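Side-chain contacts in extracellular endo-alpha-(1->5)-L-arabinanase 1 (PDB 1UV4), which cleaves internal alpha-1,5 links between arabinofuranose units of linear and sugar beet arabinan, helping to break down the plant cell wall: residues F202-D207 against S211-A216; I242-N247 against L264-Y269. One frame throughout, in Å; residues are numbered along the deposited sequence.

Contact 1. Residues F202-D207 against S211-A216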
loop_
_atom_site.group_PDB
_atom_site.type_symbol
_atom_site.label_atom_id
_atom_site.label_comp_id
_atom_site.label_asym_id
_atom_site.label_seq_id
_atom_site.Cartn_x
_atom_site.Cartn_y
_atom_site.Cartn_z
ATOM N N PHE A 202 4.260 -7.445 -7.851
ATOM C CA PHE A 202 5.530 -7.961 -8.345
ATOM C C PHE A 202 6.121 -6.824 -9.179
ATOM O O PHE A 202 5.407 -6.228 -9.989
ATOM C CB PHE A 202 5.326 -9.196 -9.248
ATOM C CG PHE A 202 5.121 -10.503 -8.526
ATOM C CD1 PHE A 202 5.081 -10.591 -7.141
ATOM C CD2 PHE A 202 4.933 -11.650 -9.272
ATOM C CE1 PHE A 202 4.843 -11.800 -6.495
ATOM C CE2 PHE A 202 4.752 -12.873 -8.646
ATOM C CZ PHE A 202 4.720 -12.949 -7.250
ATOM N N ASP A 203 7.393 -6.538 -9.003
ATOM C CA ASP A 203 8.071 -5.436 -9.690
ATOM C C ASP A 203 9.051 -6.029 -10.678
ATOM O O ASP A 203 9.367 -7.194 -10.627
ATOM C CB ASP A 203 8.906 -4.607 -8.694
ATOM C CG ASP A 203 8.070 -3.774 -7.727
ATOM O OD1 ASP A 203 6.839 -3.657 -7.896
ATOM O OD2 ASP A 203 8.605 -3.208 -6.731
ATOM N N LYS A 204 9.533 -5.198 -11.580
ATOM C CA LYS A 204 10.662 -5.581 -12.408
ATOM C C LYS A 204 11.917 -5.591 -11.557
ATOM O O LYS A 204 12.223 -4.618 -10.868
ATOM C CB LYS A 204 10.783 -4.635 -13.592
ATOM C CG LYS A 204 9.743 -4.955 -14.677
ATOM C CD LYS A 204 8.781 -3.782 -14.934
ATOM C CE LYS A 204 8.607 -3.520 -16.452
ATOM N NZ LYS A 204 7.926 -2.205 -16.738
ATOM N N CYS A 205 12.652 -6.698 -11.606
ATOM C CA CYS A 205 13.810 -6.889 -10.725
ATOM C C CYS A 205 15.081 -6.323 -11.312
ATOM O O CYS A 205 16.039 -6.010 -10.594
ATOM C CB CYS A 205 14.046 -8.384 -10.516
ATOM S SG CYS A 205 14.456 -9.257 -12.038
ATOM N N CYS A 206 15.117 -6.247 -12.634
ATOM C CA CYS A 206 16.386 -6.313 -13.334
ATOM C C CYS A 206 16.651 -5.242 -14.380
ATOM O O CYS A 206 17.662 -5.324 -15.103
ATOM C CB CYS A 206 16.523 -7.711 -13.941
ATOM S SG CYS A 206 16.373 -8.976 -12.654
ATOM N N ASP A 207 15.786 -4.221 -14.405
ATOM C CA ASP A 207 15.901 -3.130 -15.379
ATOM C C ASP A 207 16.462 -1.828 -14.794
ATOM O O ASP A 207 16.554 -0.827 -15.501
ATOM C CB ASP A 207 14.539 -2.869 -16.049
ATOM C CG ASP A 207 13.490 -2.374 -15.082
ATOM O OD1 ASP A 207 13.743 -2.394 -13.841
ATOM O OD2 ASP A 207 12.379 -1.966 -15.480
ATOM N N SER A 211 9.898 -0.500 -11.314
ATOM C CA SER A 211 8.490 -0.184 -11.219
ATOM C C SER A 211 7.662 -1.446 -11.041
ATOM O O SER A 211 8.109 -2.577 -11.219
ATOM C CB SER A 211 8.004 0.569 -12.446
ATOM O OG SER A 211 6.791 1.253 -12.087
ATOM N N THR A 212 6.409 -1.239 -10.656
ATOM C CA THR A 212 5.476 -2.330 -10.576
ATOM C C THR A 212 5.216 -2.915 -11.970
ATOM O O THR A 212 5.345 -2.249 -12.966
ATOM C CB THR A 212 4.149 -1.879 -9.973
ATOM O OG1 THR A 212 3.678 -0.737 -10.680
ATOM C CG2 THR A 212 4.290 -1.467 -8.517
ATOM N N TYR A 213 4.821 -4.176 -11.994
ATOM C CA TYR A 213 4.680 -4.960 -13.213
ATOM C C TYR A 213 3.398 -5.813 -13.209
ATOM O O TYR A 213 2.703 -5.863 -14.216
ATOM C CB TYR A 213 5.905 -5.894 -13.345
ATOM C CG TYR A 213 6.076 -6.609 -14.641
ATOM C CD1 TYR A 213 5.991 -5.922 -15.863
ATOM C CD2 TYR A 213 6.455 -7.947 -14.669
ATOM C CE1 TYR A 213 6.189 -6.577 -17.064
ATOM C CE2 TYR A 213 6.675 -8.603 -15.865
ATOM C CZ TYR A 213 6.544 -7.915 -17.058
ATOM O OH TYR A 213 6.752 -8.540 -18.278
ATOM N N LYS A 214 3.112 -6.520 -12.118
ATOM C CA LYS A 214 1.904 -7.330 -12.029
ATOM C C LYS A 214 1.364 -7.319 -10.607
ATOM O O LYS A 214 2.081 -7.018 -9.676
ATOM C CB LYS A 214 2.201 -8.786 -12.375
ATOM C CG LYS A 214 2.857 -9.042 -13.670
ATOM C CD LYS A 214 3.044 -10.557 -13.842
ATOM C CE LYS A 214 4.167 -10.824 -14.815
ATOM N NZ LYS A 214 4.216 -12.223 -15.340
ATOM N N ILE A 215 0.072 -7.605 -10.449
ATOM C CA ILE A 215 -0.581 -7.793 -9.160
ATOM C C ILE A 215 -0.781 -9.287 -8.950
ATOM O O ILE A 215 -1.366 -9.918 -9.801
ATOM C CB ILE A 215 -1.909 -7.063 -9.085
ATOM C CG1 ILE A 215 -1.688 -5.566 -9.215
ATOM C CG2 ILE A 215 -2.657 -7.365 -7.832
ATOM C CD1 ILE A 215 -2.911 -4.773 -9.415
ATOM N N ALA A 216 -0.313 -9.814 -7.821
ATOM C CA ALA A 216 -0.312 -11.258 -7.509
ATOM C C ALA A 216 -0.995 -11.513 -6.169
ATOM O O ALA A 216 -0.893 -10.684 -5.303
ATOM C CB ALA A 216 1.091 -11.804 -7.489
HETATM O O HOH W 1 10.391 -0.896 -14.165
#
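Phe202 and Lys214 exchange two backbone hydrogen bonds, Phe202 N to Lys214 O and Lys214 N to Phe202 O, as an antiparallel pair. Phe202 O also accepts from Tyr213 N at 2.9 Å, so one carbonyl is gripped by two successive amides and the pairing slips by a residue. Nearer the turn, Lys204 N reaches Ser211 O at 3.0 Å, and a water joins Asp207 OD2 to Ser211 N.

Apolar packing follows two rings. Ala216 CB sits over the centre of one face of Phe202, 3.8 Å from the ring centroid, a CH-pi contact in which alanine's short methyl lets the ring come close. Lys204, bent at chi2 and chi3, crosses the side chain of Tyr213 at about a right angle, laying CG over the ring face; Lys204 CE is 3.6 Å from Tyr213 CD1. Lysine suits this partly exposed place because its methylenes cover the ring.

Among polar side chains, Asp203 OD1 rests 3.4 Å from Thr212 CG2, while Thr212 OG1 bonds Gly252 O and His267 NE2. Asp203 OD2 lies close to OE1 of Glu185, the inferred proton donor. Tyr213 and Lys214, both facing Phe202, form a classic beta bulge at the end of a propeller-blade hairpin beside the active site.

Contact 2. Residues I242-N247 against L264-Y269. With EDO (1,2-ethanediol), chain E.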
loop_
_atom_site.group_PDB
_atom_site.type_symbol
_atom_site.label_atom_id
_atom_site.label_comp_id
_atom_site.label_asym_id
_atom_site.label_seq_id
_atom_site.Cartn_x
_atom_site.Cartn_y
_atom_site.Cartn_z
ATOM N N ILE A 242 -1.670 -14.350 -10.698
ATOM C CA ILE A 242 -1.682 -13.034 -11.299
ATOM C C ILE A 242 -3.118 -12.628 -11.560
ATOM O O ILE A 242 -3.847 -13.240 -12.372
ATOM C CB ILE A 242 -0.819 -12.980 -12.578
ATOM C CG1 ILE A 242 0.649 -13.467 -12.308
ATOM C CG2 ILE A 242 -0.898 -11.595 -13.186
ATOM C CD1 ILE A 242 1.361 -12.831 -11.176
ATOM N N LEU A 243 -3.496 -11.567 -10.871
ATOM C CA LEU A 243 -4.754 -10.868 -11.100
ATOM C C LEU A 243 -4.711 -9.975 -12.316
ATOM O O LEU A 243 -5.684 -9.887 -13.064
ATOM C CB LEU A 243 -5.091 -9.990 -9.909
ATOM C CG LEU A 243 -6.461 -9.280 -9.957
ATOM C CD1 LEU A 243 -7.604 -10.293 -9.926
ATOM C CD2 LEU A 243 -6.540 -8.289 -8.855
ATOM N N ASP A 244 -3.569 -9.323 -12.533
ATOM C CA ASP A 244 -3.520 -8.242 -13.521
ATOM C C ASP A 244 -2.085 -8.048 -13.921
ATOM O O ASP A 244 -1.226 -7.820 -13.072
ATOM C CB ASP A 244 -4.050 -6.998 -12.825
ATOM C CG ASP A 244 -4.317 -5.804 -13.742
ATOM O OD1 ASP A 244 -3.863 -5.745 -14.902
ATOM O OD2 ASP A 244 -5.032 -4.849 -13.334
ATOM N N SER A 245 -1.834 -8.142 -15.214
ATOM C CA SER A 245 -0.525 -7.872 -15.785
ATOM C C SER A 245 -0.584 -6.729 -16.804
ATOM O O SER A 245 0.338 -6.548 -17.576
ATOM C CB SER A 245 0.073 -9.151 -16.393
ATOM O OG SER A 245 -0.768 -9.670 -17.369
ATOM N N GLY A 246 -1.679 -5.958 -16.801
ATOM C CA GLY A 246 -1.806 -4.835 -17.694
ATOM C C GLY A 246 -2.450 -5.234 -18.997
ATOM O O GLY A 246 -2.874 -6.355 -19.214
ATOM N N ASN A 247 -2.506 -4.276 -19.907
ATOM C CA ASN A 247 -3.073 -4.525 -21.215
ATOM C C ASN A 247 -2.431 -3.575 -22.236
ATOM O O ASN A 247 -1.357 -3.063 -21.953
ATOM C CB ASN A 247 -4.612 -4.507 -21.161
ATOM C CG ASN A 247 -5.201 -3.192 -20.733
ATOM O OD1 ASN A 247 -4.488 -2.097 -20.919
ATOM N ND2 ASN A 247 -6.392 -3.140 -20.271
ATOM N N LEU A 264 -11.029 -2.586 -5.727
ATOM C CA LEU A 264 -9.584 -2.594 -5.859
ATOM C C LEU A 264 -9.144 -1.347 -6.581
ATOM O O LEU A 264 -9.541 -1.120 -7.722
ATOM C CB LEU A 264 -9.104 -3.844 -6.623
ATOM C CG LEU A 264 -7.585 -4.019 -6.524
ATOM C CD1 LEU A 264 -7.128 -4.447 -5.168
ATOM C CD2 LEU A 264 -7.014 -4.941 -7.587
ATOM N N VAL A 265 -8.349 -0.537 -5.906
ATOM C CA VAL A 265 -7.699 0.601 -6.523
ATOM C C VAL A 265 -6.265 0.206 -6.820
ATOM O O VAL A 265 -5.662 -0.603 -6.113
ATOM C CB VAL A 265 -7.767 1.906 -5.631
ATOM C CG1 VAL A 265 -9.240 2.237 -5.307
ATOM C CG2 VAL A 265 -6.960 1.782 -4.352
ATOM N N ARG A 266 -5.710 0.811 -7.842
ATOM C CA ARG A 266 -4.284 0.570 -8.161
ATOM C C ARG A 266 -3.822 1.688 -9.065
ATOM O O ARG A 266 -4.653 2.481 -9.540
ATOM C CB ARG A 266 -4.101 -0.772 -8.883
ATOM C CG ARG A 266 -4.532 -0.827 -10.298
ATOM C CD ARG A 266 -5.716 -1.585 -10.459
ATOM N NE ARG A 266 -6.188 -1.800 -11.838
ATOM C CZ ARG A 266 -7.467 -1.827 -12.145
ATOM N NH1 ARG A 266 -8.373 -1.641 -11.203
ATOM N NH2 ARG A 266 -7.842 -2.089 -13.377
ATOM N N HIS A 267 -2.520 1.790 -9.282
ATOM C CA HIS A 267 -2.010 2.656 -10.342
ATOM C C HIS A 267 -1.674 1.811 -11.554
ATOM O O HIS A 267 -1.464 0.609 -11.442
ATOM C CB HIS A 267 -0.813 3.499 -9.886
ATOM C CG HIS A 267 0.412 2.709 -9.501
ATOM N ND1 HIS A 267 0.926 2.680 -8.218
ATOM C CD2 HIS A 267 1.231 1.921 -10.249
ATOM C CE1 HIS A 267 1.980 1.874 -8.187
ATOM N NE2 HIS A 267 2.171 1.392 -9.402
ATOM N N ALA A 268 -1.621 2.431 -12.732
ATOM C CA ALA A 268 -1.059 1.788 -13.925
ATOM C C ALA A 268 -0.622 2.914 -14.847
ATOM O O ALA A 268 -1.149 4.046 -14.750
ATOM C CB ALA A 268 -2.052 0.883 -14.591
ATOM N N TYR A 269 0.356 2.641 -15.700
ATOM C CA TYR A 269 1.024 3.663 -16.492
ATOM C C TYR A 269 0.418 3.759 -17.885
ATOM O O TYR A 269 0.352 2.797 -18.637
ATOM C CB TYR A 269 2.493 3.343 -16.546
ATOM C CG TYR A 269 3.173 3.325 -15.207
ATOM C CD1 TYR A 269 3.182 2.166 -14.406
ATOM C CD2 TYR A 269 3.731 4.451 -14.674
ATOM C CE1 TYR A 269 3.830 2.144 -13.174
ATOM C CE2 TYR A 269 4.363 4.439 -13.455
ATOM C CZ TYR A 269 4.395 3.281 -12.706
ATOM O OH TYR A 269 5.080 3.286 -11.477
HETATM C C1 EDO E . -4.488 -2.382 -15.813
HETATM O O1 EDO E . -5.114 -2.550 -14.547
HETATM C C2 EDO E . -5.334 -2.976 -16.911
HETATM O O2 EDO E . -5.111 -4.372 -16.998
#
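Leu264 meets Leu243 tip to tip, one methyl from each: CD2 to CD2 is 3.6 Å. Both side chains extend with CG opposite the backbone N (chi1 -168° in Leu264, -175° in Leu243), which lets the two branched ends meet although the CA atoms of Leu243 and Leu264 are 10.9 Å apart. Leucine fits here, being long enough to span the gap and wholly apolar; Gln256, Ile258 and Tyr293 also pack on Leu264.

Two residues on, Arg266 turns its guanidinium toward Asp244. The opposite charges attract, but Asp244 OD2 lies 3.6 Å from Arg266 NE and well out of the guanidinium plane, with no N-H aimed at it. The hydrogen-bonded link between the two runs through a 1,2-ethanediol, probably from the crystallisation liquor. Its O1 sits at the guanidinium edge, accepting from Arg266 NE and NH2, both at 3.0 Å, and donates to Asp244 OD2 at 2.6 Å. Its O2 donates to Asp244 OD1 at 2.8 Å, so the diol spans both carboxylate oxygens. Asp244 OD1 also accepts from Gly246 N at 2.9 Å, closing an Asx turn that steadies the carboxylate, and Tyr293 OH bonds OD2. Arginine's several donors let it serve more than one partner: NH1 goes to Asn282 OD1.

The contact thus joins the outermost strand of one blade of the beta-propeller to an inner strand of the next, with a leucine pair beside a charged pair bridged by a diol.

Overall arrangement
From the N terminus, the chain runs up strand 195-203, turns, and returns on strand 212-220; contact 1 closes this short hairpin loop within one propeller blade. It is complete before contact 2 opens, so the two follow in series, neither nesting nor crossing. The chain next forms strand 241-244, the outermost of the same sheet and neighbour of 212-220, then enters the next blade with strand 250-259 and returns on 263-270, where contact 2 closes a longer loop. Strand 212-220 links the two: Ile215 O pairs with Leu243 N, and Ser211 OG lies 2.7 Å from Tyr269 OH. Contact 1 binds strands within a blade; contact 2 joins adjacent blades.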